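Local coordinates for protein potential RNA-dependent RNA polymerase (Human picobirnavirus, PDB 5I62) that copies RNA from an RNA template using ribonucleoside triphosphates, and probably serves in both transcription and genome replication of a small double-stranded RNA virus, at residues S28-Y34 and P78-P84; V33-F38 and L426-Y432; F68-R73 and V416-R421; L448-V454 and N523-V527. One frame throughout, in Å; residues are numbered along the deposited sequence.

The centres of the four contacts lie about 19 to 21 Å from the centre of the chain. Contacts 1 and 2 are neighbours, centres about 12 Å apart, and share V33, Y34 and a water. Contacts 2 and 3 take the two ends of helix 419-427, centres about 19 Å apart. Contact 4 touches both: I450 and I451 meet L426, and N453 and V454 meet Y417. Along the chain, contact 1 alternates with contacts 2 and 3, contact 3 is nested inside contact 2, and contact 4 follows all three. Contacts 2 and 3 tie residues 33-38 and 68-73 to residues 416-432, more than 340 residues later, consistent with the closed right hand of viral RNA-dependent polymerases.

Contact 1. Residues S28-Y34 and P78-P84; sequences SGQPEVY and PMSVMLP
Q30 and M82 form a single antiparallel bridge between two loops of the polymerase fold. One leads from helix 17-28 to strand 34-35, the other from helix 63-73 to helix 89-97. The segments run in nearly opposite directions, 172° apart. The bridge is a hydrogen-bonded pair. Q30 N donates to M82 O at 2.8 Å, and M82 N donates to Q30 O at 2.8 Å. Just before it, G29 leaves the helix with positive phi, and its CA lies close to M82 O.

Side chains then bond to backbone. The hydroxyl of S80 works both ways. S80 OG donates to E32 O at 2.6 Å, in the carbonyl plane, and accepts from Y34 N at 2.9 Å. A chi1 of 62° sets OG between its own N and carbonyl carbon, facing E32. The Q30 chain bends at chi2 (-56°), which turns its amide back to the backbone of E32. Q30 OE1 takes E32 N, and Q30 NE2 gives to E32 O at 3.0 Å. Two donors therefore grip E32 O. Water 1 bridges Q30 NE2 and S80 O; water 2 bridges Y34 O and M79 N. Beyond the pair, the amide of Q200 bonds V81 O and L83 N.

Apolar contacts complete the join. The two methyls of V33 part: CG1 meets P78 CB at 3.8 Å, and CG2 meets V81 CG2 at 3.7 Å. S80 CB comes obliquely to the Y34 ring, 3.4 Å from CD2.

Contact 2. Residues V33-F38 and L426-Y432; sequences VYRTPF and LAMQERY
T36 and R35 meet the last carbonyls of helix 419-427. T36 OG1 donates to L426 O at 2.6 Å, in the carbonyl plane and on a lone pair. A427 O has two donors. T36 N reaches it at 2.9 Å from above the carbonyl plane, and R35 NH1 reaches it at 3.1 Å on a lone pair. The guanidinium also lays one face over A427 CB. Two rings are met by CH groups. Y432 CB sits over the Y34 ring, 3.5 Å from its centroid. L426 CB sits over the F38 ring, 4.0 Å from its centroid.

Past the helix end the chain pairs with 34-35 as a short, weakly bonded antiparallel sheet. R35 and M428 are its non-hydrogen-bonded pair, and Q429 N donates to Y34 O.

The next shell fixes the donors. T36 OG1 accepts from F38 N at 3.2 Å, an ST turn. The bend of R35 at chi2 (86°) turns its guanidinium back so that NH1 and NH2 grip F38 O end-on, both at 2.8 Å. R35 NH2 also bonds M42 O. I47 of helix 44-55 touches both R35 and F38. On the other strand, R446 NH2 of helix 441-451 bonds M428 O.

Contact 3. Residues F68-R73 and V416-R421; sequences FEDDLR and VYSTMR
E69 reaches from helix 63-73 to the start of helix 419-427, and its carboxylate takes four hydrogen bonds there. M420 N meets E69 OE1 at 3.0 Å, nearly straight (167°), on the syn lone pair. S418 OG donates to the same OE1 at 2.6 Å from above the carboxylate plane. E69 OE2 takes T419 OG1 at 2.8 Å and T419 N at 2.9 Å, from opposite faces of the plane. A bend at chi2 (-92°) turns the carboxylate to the helix end. H457 NE2 also bonds OE2, so this buried charge is well surrounded. The donors probably favour its ionised form.

A water joins the two helices farther along, between L72 O and R421 NH1.

Other contacts across the segments are van der Waals. L72 CD1 is tight against S418 CB, at 3.4 Å. The F68 ring brings its edge to S418 N. The methyl of M420 folds against R73, with CE 3.2 Å from R73 NE. Outside the two segments, R73 forms a salt bridge with D49.

S418 OG also accepts from R421 N at 3.0 Å. S418 is therefore the helix N-cap, and E69 satisfies the first-turn amides of T419 and M420 from another helix.

Contact 4. Residues L448-V454 and N523-V527; sequences LSIIENV and NWWVV
W524, at the N-cap position of helix 525-532, has E452 CG over one face of its indole. The E452 carboxylate thus sits at a helix N-terminus, where first-turn amides need acceptors. E452 follows I451 in the segment 448-454. Its CG lies over the W524 five-membered ring, 4.0 Å from the centroid, a CH-pi contact. Carboxylate and indole planes are only 10° apart. Farther out on the indole, CZ3 of W524 comes 3.5 Å from S449 CA.

W525 follows as the first helical residue. W525 N donates to E452 OE2 at 2.9 Å, on the syn side. Its ring turns an edge to E452 OE1, and CZ3 of W525 lies 4.0 Å from I451 CG2. K460 makes a cation-pi contact with this ring.

V526 N donates to E452 OE1 at 2.8 Å, also on the syn side. The two oxygens thus serve successive amides. E452 gets there with CG anti to its N (chi1 -178°) and a bend at chi2 (55°). The helix end probably stabilises the negative charge. V526 also packs on helix 441-451: its CG2 meets I451 CG2 at 3.7 Å. The other methyl, V526 CG1, lies 3.3 Å from E452 OE1.

Contact 1. Residues S28-Y34 and P78-P84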
# COMPACT_ATOMS: atom_id res chain seq x y z
N SER A 28 -2.20 15.53 19.97
CA SER A 28 -1.49 14.96 21.12
C SER A 28 -0.53 13.84 20.72
O SER A 28 0.49 13.65 21.38
CB SER A 28 -2.48 14.41 22.15
OG SER A 28 -3.15 13.25 21.69
N GLY A 29 -0.84 13.10 19.66
CA GLY A 29 -0.15 11.87 19.37
C GLY A 29 -0.55 10.76 20.33
O GLY A 29 -1.45 10.92 21.18
N GLN A 30 0.12 9.64 20.19
CA GLN A 30 -0.15 8.45 21.01
C GLN A 30 1.21 7.83 21.31
O GLN A 30 1.82 7.18 20.44
CB GLN A 30 -1.08 7.48 20.29
CG GLN A 30 -1.73 6.37 21.13
CD GLN A 30 -0.71 5.53 21.85
OE1 GLN A 30 -0.45 5.75 23.04
NE2 GLN A 30 -0.08 4.59 21.13
N PRO A 31 1.74 8.02 22.52
CA PRO A 31 3.13 7.62 22.79
C PRO A 31 3.33 6.17 23.21
O PRO A 31 4.48 5.71 23.21
CB PRO A 31 3.56 8.57 23.92
CG PRO A 31 2.28 8.87 24.65
CD PRO A 31 1.19 8.88 23.59
N GLU A 32 2.27 5.42 23.52
CA GLU A 32 2.42 4.09 24.10
C GLU A 32 2.83 3.05 23.06
O GLU A 32 2.35 3.06 21.92
CB GLU A 32 1.13 3.62 24.75
CG GLU A 32 0.62 4.50 25.83
CD GLU A 32 1.51 4.45 27.06
OE1 GLU A 32 1.99 5.53 27.47
OE2 GLU A 32 1.75 3.34 27.59
N VAL A 33 3.70 2.13 23.47
CA VAL A 33 4.04 0.95 22.68
C VAL A 33 3.03 -0.13 23.03
O VAL A 33 2.91 -0.51 24.20
CB VAL A 33 5.47 0.48 22.98
CG1 VAL A 33 5.78 -0.84 22.24
CG2 VAL A 33 6.49 1.56 22.61
N TYR A 34 2.30 -0.63 22.03
CA TYR A 34 1.28 -1.66 22.23
C TYR A 34 1.88 -3.03 21.95
O TYR A 34 2.23 -3.35 20.81
CB TYR A 34 0.06 -1.41 21.35
CG TYR A 34 -0.67 -0.15 21.73
CD1 TYR A 34 -0.69 0.29 23.05
CD2 TYR A 34 -1.35 0.60 20.78
CE1 TYR A 34 -1.34 1.45 23.41
CE2 TYR A 34 -2.01 1.76 21.13
CZ TYR A 34 -2.01 2.17 22.45
OH TYR A 34 -2.67 3.32 22.81
N PRO A 78 8.37 -1.49 17.70
CA PRO A 78 7.01 -0.95 17.90
C PRO A 78 6.41 -0.45 16.59
O PRO A 78 7.11 -0.11 15.64
CB PRO A 78 7.22 0.21 18.89
CG PRO A 78 8.54 -0.11 19.59
CD PRO A 78 9.38 -0.80 18.54
N MET A 79 5.07 -0.42 16.56
CA MET A 79 4.31 0.17 15.46
C MET A 79 3.27 1.19 15.91
O MET A 79 2.66 1.84 15.05
CB MET A 79 3.58 -0.91 14.66
CG MET A 79 4.44 -2.05 14.24
SD MET A 79 3.42 -3.48 13.83
CE MET A 79 2.66 -2.89 12.32
N SER A 80 3.04 1.35 17.20
CA SER A 80 1.91 2.13 17.67
C SER A 80 2.27 3.57 18.00
O SER A 80 1.36 4.37 18.23
CB SER A 80 1.32 1.46 18.91
OG SER A 80 2.30 1.43 19.93
N VAL A 81 3.55 3.91 18.08
CA VAL A 81 3.93 5.22 18.59
C VAL A 81 3.66 6.25 17.50
O VAL A 81 4.36 6.30 16.48
CB VAL A 81 5.39 5.26 19.06
CG1 VAL A 81 5.75 6.67 19.53
CG2 VAL A 81 5.60 4.25 20.19
N MET A 82 2.66 7.08 17.73
CA MET A 82 2.26 8.14 16.82
C MET A 82 2.73 9.48 17.37
O MET A 82 2.32 9.89 18.46
CB MET A 82 0.75 8.09 16.64
CG MET A 82 0.17 9.25 15.89
SD MET A 82 -1.65 9.19 15.95
CE MET A 82 -2.01 10.49 14.79
N LEU A 83 3.57 10.18 16.61
CA LEU A 83 4.12 11.44 17.09
C LEU A 83 3.05 12.52 17.07
O LEU A 83 2.09 12.45 16.30
CB LEU A 83 5.30 11.87 16.23
CG LEU A 83 6.57 10.99 16.22
CD1 LEU A 83 7.64 11.63 15.36
CD2 LEU A 83 7.09 10.78 17.64
N PRO A 84 3.19 13.55 17.91
CA PRO A 84 2.26 14.69 17.86
C PRO A 84 2.35 15.41 16.53
O PRO A 84 3.37 15.34 15.84
CB PRO A 84 2.73 15.61 18.99
CG PRO A 84 3.65 14.80 19.83
CD PRO A 84 4.18 13.66 19.00
O HOH W 1 -1.32 4.14 18.18
O HOH W 2 3.53 -1.56 18.78

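Contact 2. Residues V33-F38 and L426-Y432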
# COMPACT_ATOMS: atom_id res chain seq x y z
N VAL A 33 3.70 2.13 23.47
CA VAL A 33 4.04 0.95 22.68
C VAL A 33 3.03 -0.13 23.03
O VAL A 33 2.91 -0.51 24.20
CB VAL A 33 5.47 0.48 22.98
CG1 VAL A 33 5.78 -0.84 22.24
CG2 VAL A 33 6.49 1.56 22.61
N TYR A 34 2.30 -0.63 22.03
CA TYR A 34 1.28 -1.66 22.23
C TYR A 34 1.88 -3.03 21.95
O TYR A 34 2.23 -3.35 20.81
CB TYR A 34 0.06 -1.41 21.35
CG TYR A 34 -0.67 -0.15 21.73
CD1 TYR A 34 -0.69 0.29 23.05
CD2 TYR A 34 -1.35 0.60 20.78
CE1 TYR A 34 -1.34 1.45 23.41
CE2 TYR A 34 -2.01 1.76 21.13
CZ TYR A 34 -2.01 2.17 22.45
OH TYR A 34 -2.67 3.32 22.81
N ARG A 35 1.98 -3.84 22.99
CA ARG A 35 2.49 -5.20 22.90
C ARG A 35 1.30 -6.16 22.98
O ARG A 35 0.40 -5.96 23.80
CB ARG A 35 3.48 -5.42 24.03
CG ARG A 35 4.12 -6.75 24.14
CD ARG A 35 5.37 -6.94 23.30
NE ARG A 35 5.96 -8.18 23.80
CZ ARG A 35 5.47 -9.39 23.54
NH1 ARG A 35 4.43 -9.55 22.71
NH2 ARG A 35 6.04 -10.45 24.10
N THR A 36 1.27 -7.15 22.10
CA THR A 36 0.20 -8.15 22.09
C THR A 36 0.46 -9.17 23.21
O THR A 36 1.51 -9.16 23.85
CB THR A 36 0.13 -8.86 20.74
OG1 THR A 36 1.28 -9.70 20.59
CG2 THR A 36 0.05 -7.87 19.56
N PRO A 37 -0.48 -10.08 23.48
CA PRO A 37 -0.21 -11.16 24.45
C PRO A 37 0.75 -12.23 23.96
O PRO A 37 1.06 -13.16 24.71
CB PRO A 37 -1.60 -11.77 24.71
CG PRO A 37 -2.59 -10.85 24.08
CD PRO A 37 -1.88 -10.11 23.00
N PHE A 38 1.23 -12.13 22.72
CA PHE A 38 2.14 -13.13 22.16
C PHE A 38 3.41 -13.23 23.00
O PHE A 38 4.12 -12.24 23.19
CB PHE A 38 2.47 -12.73 20.72
CG PHE A 38 3.30 -13.73 19.97
CD1 PHE A 38 2.81 -14.99 19.68
CD2 PHE A 38 4.55 -13.37 19.48
CE1 PHE A 38 3.58 -15.91 18.96
CE2 PHE A 38 5.32 -14.27 18.76
CZ PHE A 38 4.82 -15.54 18.50
N LEU A 426 3.65 -10.15 15.05
CA LEU A 426 2.90 -10.94 16.03
C LEU A 426 3.03 -10.34 17.43
O LEU A 426 2.09 -10.39 18.23
CB LEU A 426 3.39 -12.38 16.01
CG LEU A 426 3.04 -13.18 14.76
CD1 LEU A 426 3.72 -14.54 14.79
CD2 LEU A 426 1.54 -13.32 14.60
N ALA A 427 4.19 -9.76 17.73
CA ALA A 427 4.47 -9.28 19.08
C ALA A 427 3.99 -7.85 19.32
O ALA A 427 3.69 -7.48 20.46
CB ALA A 427 5.96 -9.39 19.37
N MET A 428 3.88 -7.05 18.26
CA MET A 428 3.64 -5.62 18.36
C MET A 428 2.47 -5.24 17.47
O MET A 428 2.40 -5.68 16.32
CB MET A 428 4.86 -4.82 17.93
CG MET A 428 6.07 -5.04 18.79
SD MET A 428 5.83 -4.04 20.25
CE MET A 428 7.47 -4.14 20.98
N GLN A 429 1.58 -4.39 17.96
CA GLN A 429 0.46 -3.97 17.14
C GLN A 429 0.41 -2.46 17.01
O GLN A 429 0.99 -1.72 17.80
CB GLN A 429 -0.86 -4.50 17.70
CG GLN A 429 -1.17 -4.05 19.09
CD GLN A 429 -2.27 -4.88 19.71
OE1 GLN A 429 -2.85 -5.74 19.04
NE2 GLN A 429 -2.58 -4.63 20.98
N GLU A 430 -0.30 -2.03 15.97
CA GLU A 430 -0.38 -0.62 15.63
C GLU A 430 -1.41 0.12 16.48
O GLU A 430 -1.23 1.30 16.77
CB GLU A 430 -0.76 -0.49 14.16
CG GLU A 430 -0.76 0.92 13.65
CD GLU A 430 -0.98 0.96 12.16
OE1 GLU A 430 -1.04 -0.12 11.53
OE2 GLU A 430 -1.11 2.08 11.63
N ARG A 431 -2.48 -0.55 16.85
CA ARG A 431 -3.55 0.10 17.58
C ARG A 431 -4.05 -0.81 18.68
O ARG A 431 -4.10 -2.03 18.54
CB ARG A 431 -4.71 0.48 16.66
CG ARG A 431 -4.54 1.86 16.09
CD ARG A 431 -5.50 2.12 14.96
NE ARG A 431 -4.76 2.47 13.75
CZ ARG A 431 -4.19 3.65 13.53
NH1 ARG A 431 -4.29 4.62 14.44
NH2 ARG A 431 -3.53 3.85 12.40
N TYR A 432 -4.44 -0.19 19.78
CA TYR A 432 -4.94 -0.92 20.93
C TYR A 432 -6.43 -1.16 20.78
O TYR A 432 -7.18 -0.26 20.38
CB TYR A 432 -4.63 -0.14 22.20
CG TYR A 432 -5.39 -0.59 23.41
CD1 TYR A 432 -4.91 -1.61 24.22
CD2 TYR A 432 -6.59 0.02 23.76
CE1 TYR A 432 -5.61 -2.02 25.34
CE2 TYR A 432 -7.30 -0.38 24.87
CZ TYR A 432 -6.81 -1.40 25.66
OH TYR A 432 -7.52 -1.80 26.77
O HOH W 2 3.53 -1.56 18.78

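Contact 3. Residues F68-R73 and V416-R421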
# COMPACT_ATOMS: atom_id res chain seq x y z
N PHE A 68 18.37 -11.46 3.78
CA PHE A 68 17.04 -10.84 3.71
C PHE A 68 16.40 -10.81 5.09
O PHE A 68 15.89 -9.77 5.53
CB PHE A 68 16.21 -11.64 2.71
CG PHE A 68 14.72 -11.39 2.75
CD1 PHE A 68 14.16 -10.31 2.08
CD2 PHE A 68 13.88 -12.30 3.36
CE1 PHE A 68 12.78 -10.12 2.07
CE2 PHE A 68 12.50 -12.11 3.35
CZ PHE A 68 11.96 -11.01 2.70
N GLU A 69 16.46 -11.93 5.81
CA GLU A 69 15.92 -12.00 7.17
C GLU A 69 16.66 -11.05 8.11
O GLU A 69 16.03 -10.34 8.91
CB GLU A 69 16.01 -13.44 7.68
CG GLU A 69 15.02 -14.41 7.04
CD GLU A 69 13.72 -14.51 7.83
OE1 GLU A 69 13.44 -13.58 8.61
OE2 GLU A 69 12.99 -15.52 7.66
N ASP A 70 18.00 -11.06 8.07
CA ASP A 70 18.81 -10.15 8.88
C ASP A 70 18.46 -8.69 8.61
O ASP A 70 18.38 -7.88 9.54
CB ASP A 70 20.30 -10.37 8.61
CG ASP A 70 20.87 -11.55 9.36
OD1 ASP A 70 20.18 -12.10 10.24
OD2 ASP A 70 22.04 -11.92 9.09
N ASP A 71 18.31 -8.34 7.33
CA ASP A 71 17.89 -6.99 6.97
C ASP A 71 16.57 -6.59 7.63
O ASP A 71 16.45 -5.51 8.21
CB ASP A 71 17.79 -6.88 5.45
CG ASP A 71 17.34 -5.51 4.99
OD1 ASP A 71 18.10 -4.53 5.16
OD2 ASP A 71 16.21 -5.42 4.48
N LEU A 72 15.55 -7.45 7.53
CA LEU A 72 14.24 -7.08 8.07
C LEU A 72 14.21 -7.17 9.59
O LEU A 72 13.42 -6.48 10.24
CB LEU A 72 13.14 -7.95 7.45
CG LEU A 72 12.91 -7.62 5.96
CD1 LEU A 72 11.88 -8.52 5.33
CD2 LEU A 72 12.47 -6.16 5.84
N ARG A 73 15.06 -8.03 10.17
CA ARG A 73 15.19 -8.09 11.62
C ARG A 73 15.53 -6.72 12.21
O ARG A 73 15.07 -6.39 13.31
CB ARG A 73 16.24 -9.11 12.01
CG ARG A 73 16.43 -9.22 13.50
CD ARG A 73 17.31 -10.39 13.89
NE ARG A 73 17.00 -10.81 15.25
CZ ARG A 73 17.84 -11.47 16.04
NH1 ARG A 73 19.06 -11.77 15.61
NH2 ARG A 73 17.47 -11.82 17.27
N VAL A 416 9.13 -15.78 -0.38
CA VAL A 416 9.38 -16.12 1.01
C VAL A 416 9.28 -14.84 1.83
O VAL A 416 10.04 -13.89 1.63
CB VAL A 416 10.75 -16.79 1.19
CG1 VAL A 416 10.99 -17.09 2.68
CG2 VAL A 416 10.84 -18.07 0.34
N TYR A 417 8.34 -14.83 2.77
CA TYR A 417 8.19 -13.72 3.69
C TYR A 417 9.14 -13.93 4.87
O TYR A 417 9.43 -15.06 5.27
CB TYR A 417 6.75 -13.63 4.15
CG TYR A 417 6.34 -12.35 4.84
CD1 TYR A 417 5.87 -11.27 4.11
CD2 TYR A 417 6.39 -12.24 6.21
CE1 TYR A 417 5.47 -10.09 4.74
CE2 TYR A 417 6.00 -11.09 6.86
CZ TYR A 417 5.54 -10.01 6.12
OH TYR A 417 5.15 -8.87 6.77
N SER A 418 9.65 -12.83 5.42
CA SER A 418 10.57 -12.91 6.54
C SER A 418 9.86 -13.41 7.79
O SER A 418 8.90 -12.78 8.25
CB SER A 418 11.19 -11.55 6.81
OG SER A 418 11.88 -11.55 8.05
N THR A 419 10.35 -14.50 8.38
CA THR A 419 9.83 -14.91 9.68
C THR A 419 10.15 -13.88 10.75
O THR A 419 9.39 -13.72 11.71
CB THR A 419 10.37 -16.28 10.09
OG1 THR A 419 11.82 -16.25 10.11
CG2 THR A 419 9.89 -17.36 9.12
N MET A 420 11.29 -13.20 10.62
CA MET A 420 11.64 -12.18 11.61
C MET A 420 10.65 -11.02 11.57
O MET A 420 10.17 -10.55 12.61
CB MET A 420 13.07 -11.67 11.42
CG MET A 420 14.16 -12.71 11.71
SD MET A 420 14.14 -13.35 13.41
CE MET A 420 14.15 -11.86 14.35
N ARG A 421 10.32 -10.56 10.37
CA ARG A 421 9.29 -9.53 10.24
C ARG A 421 7.96 -10.02 10.79
O ARG A 421 7.25 -9.27 11.47
CB ARG A 421 9.14 -9.11 8.78
CG ARG A 421 8.14 -7.96 8.58
CD ARG A 421 8.31 -7.40 7.18
NE ARG A 421 7.51 -6.21 6.89
CZ ARG A 421 7.84 -4.97 7.23
NH1 ARG A 421 8.94 -4.72 7.94
NH2 ARG A 421 7.05 -3.96 6.88
O HOH W 3 10.57 -6.16 9.82

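Contact 4. Residues L448-V454 and N523-V527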
# COMPACT_ATOMS: atom_id res chain seq x y z
N LEU A 448 -3.14 -15.16 12.51
CA LEU A 448 -3.17 -16.05 11.35
C LEU A 448 -2.85 -15.29 10.07
O LEU A 448 -2.14 -15.80 9.20
CB LEU A 448 -4.53 -16.73 11.23
CG LEU A 448 -4.93 -17.61 12.42
CD1 LEU A 448 -6.33 -18.19 12.21
CD2 LEU A 448 -3.92 -18.71 12.63
N SER A 449 -3.41 -14.09 9.92
CA SER A 449 -3.14 -13.32 8.72
C SER A 449 -1.66 -12.97 8.60
O SER A 449 -1.13 -12.90 7.49
CB SER A 449 -4.01 -12.07 8.70
OG SER A 449 -3.59 -11.15 9.70
N ILE A 450 -0.98 -12.75 9.73
CA ILE A 450 0.46 -12.50 9.68
C ILE A 450 1.21 -13.77 9.31
O ILE A 450 2.04 -13.78 8.40
CB ILE A 450 0.97 -11.94 11.02
CG1 ILE A 450 0.40 -10.54 11.28
CG2 ILE A 450 2.50 -11.92 11.05
CD1 ILE A 450 0.49 -10.10 12.74
N ILE A 451 0.91 -14.87 10.02
CA ILE A 451 1.66 -16.11 9.83
C ILE A 451 1.44 -16.66 8.42
O ILE A 451 2.36 -17.24 7.83
CB ILE A 451 1.27 -17.14 10.91
CG1 ILE A 451 1.79 -16.68 12.28
CG2 ILE A 451 1.81 -18.54 10.56
CD1 ILE A 451 1.09 -17.34 13.49
N GLU A 452 0.25 -16.45 7.85
CA GLU A 452 -0.03 -16.97 6.51
C GLU A 452 1.01 -16.50 5.49
O GLU A 452 1.29 -17.21 4.52
CB GLU A 452 -1.45 -16.58 6.09
CG GLU A 452 -1.91 -17.10 4.70
CD GLU A 452 -1.81 -18.62 4.53
OE1 GLU A 452 -1.52 -19.34 5.51
OE2 GLU A 452 -2.03 -19.10 3.38
N ASN A 453 1.62 -15.34 5.73
CA ASN A 453 2.61 -14.80 4.81
C ASN A 453 3.82 -15.72 4.63
O ASN A 453 4.43 -15.72 3.56
CB ASN A 453 3.07 -13.43 5.29
CG ASN A 453 1.98 -12.40 5.18
OD1 ASN A 453 1.39 -12.23 4.11
ND2 ASN A 453 1.69 -11.72 6.27
N VAL A 454 4.18 -16.50 5.65
CA VAL A 454 5.41 -17.30 5.57
C VAL A 454 5.13 -18.69 5.02
O VAL A 454 5.93 -19.61 5.20
CB VAL A 454 6.12 -17.37 6.94
CG1 VAL A 454 6.30 -15.97 7.53
CG2 VAL A 454 5.34 -18.27 7.92
N ASN A 523 -9.04 -21.50 3.06
CA ASN A 523 -8.04 -22.11 2.20
C ASN A 523 -6.61 -21.78 2.59
O ASN A 523 -5.68 -22.23 1.91
CB ASN A 523 -8.28 -21.69 0.74
CG ASN A 523 -7.61 -22.63 -0.25
OD1 ASN A 523 -7.79 -23.86 -0.18
ND2 ASN A 523 -6.84 -22.07 -1.19
N TRP A 524 -6.39 -21.02 3.66
CA TRP A 524 -5.02 -20.63 4.02
C TRP A 524 -4.20 -21.85 4.44
O TRP A 524 -4.71 -22.77 5.09
CB TRP A 524 -5.02 -19.59 5.14
CG TRP A 524 -5.49 -18.23 4.74
CD1 TRP A 524 -5.91 -17.82 3.50
CD2 TRP A 524 -5.58 -17.07 5.59
NE1 TRP A 524 -6.25 -16.49 3.53
CE2 TRP A 524 -6.06 -16.01 4.80
CE3 TRP A 524 -5.29 -16.84 6.94
CZ2 TRP A 524 -6.27 -14.74 5.32
CZ3 TRP A 524 -5.50 -15.58 7.45
CH2 TRP A 524 -5.99 -14.54 6.64
N TRP A 525 -2.91 -21.82 4.09
CA TRP A 525 -1.98 -22.85 4.53
C TRP A 525 -1.96 -22.99 6.05
O TRP A 525 -1.94 -24.11 6.59
CB TRP A 525 -0.57 -22.56 4.02
CG TRP A 525 0.46 -23.25 4.85
CD1 TRP A 525 0.82 -24.56 4.78
CD2 TRP A 525 1.23 -22.68 5.93
NE1 TRP A 525 1.78 -24.85 5.73
CE2 TRP A 525 2.04 -23.71 6.45
CE3 TRP A 525 1.31 -21.41 6.50
CZ2 TRP A 525 2.92 -23.51 7.50
CZ3 TRP A 525 2.19 -21.21 7.55
CH2 TRP A 525 2.98 -22.25 8.04
N VAL A 526 -1.93 -21.86 6.77
CA VAL A 526 -1.77 -21.92 8.22
C VAL A 526 -2.98 -22.60 8.85
O VAL A 526 -2.85 -23.31 9.86
CB VAL A 526 -1.52 -20.51 8.81
CG1 VAL A 526 -2.73 -19.60 8.58
CG2 VAL A 526 -1.22 -20.60 10.32
N VAL A 527 -4.16 -22.40 8.27
CA VAL A 527 -5.36 -23.09 8.76
C VAL A 527 -5.23 -24.59 8.55
O VAL A 527 -5.52 -25.39 9.44
CB VAL A 527 -6.61 -22.51 8.08
CG1 VAL A 527 -7.85 -23.31 8.47
CG2 VAL A 527 -6.80 -21.03 8.44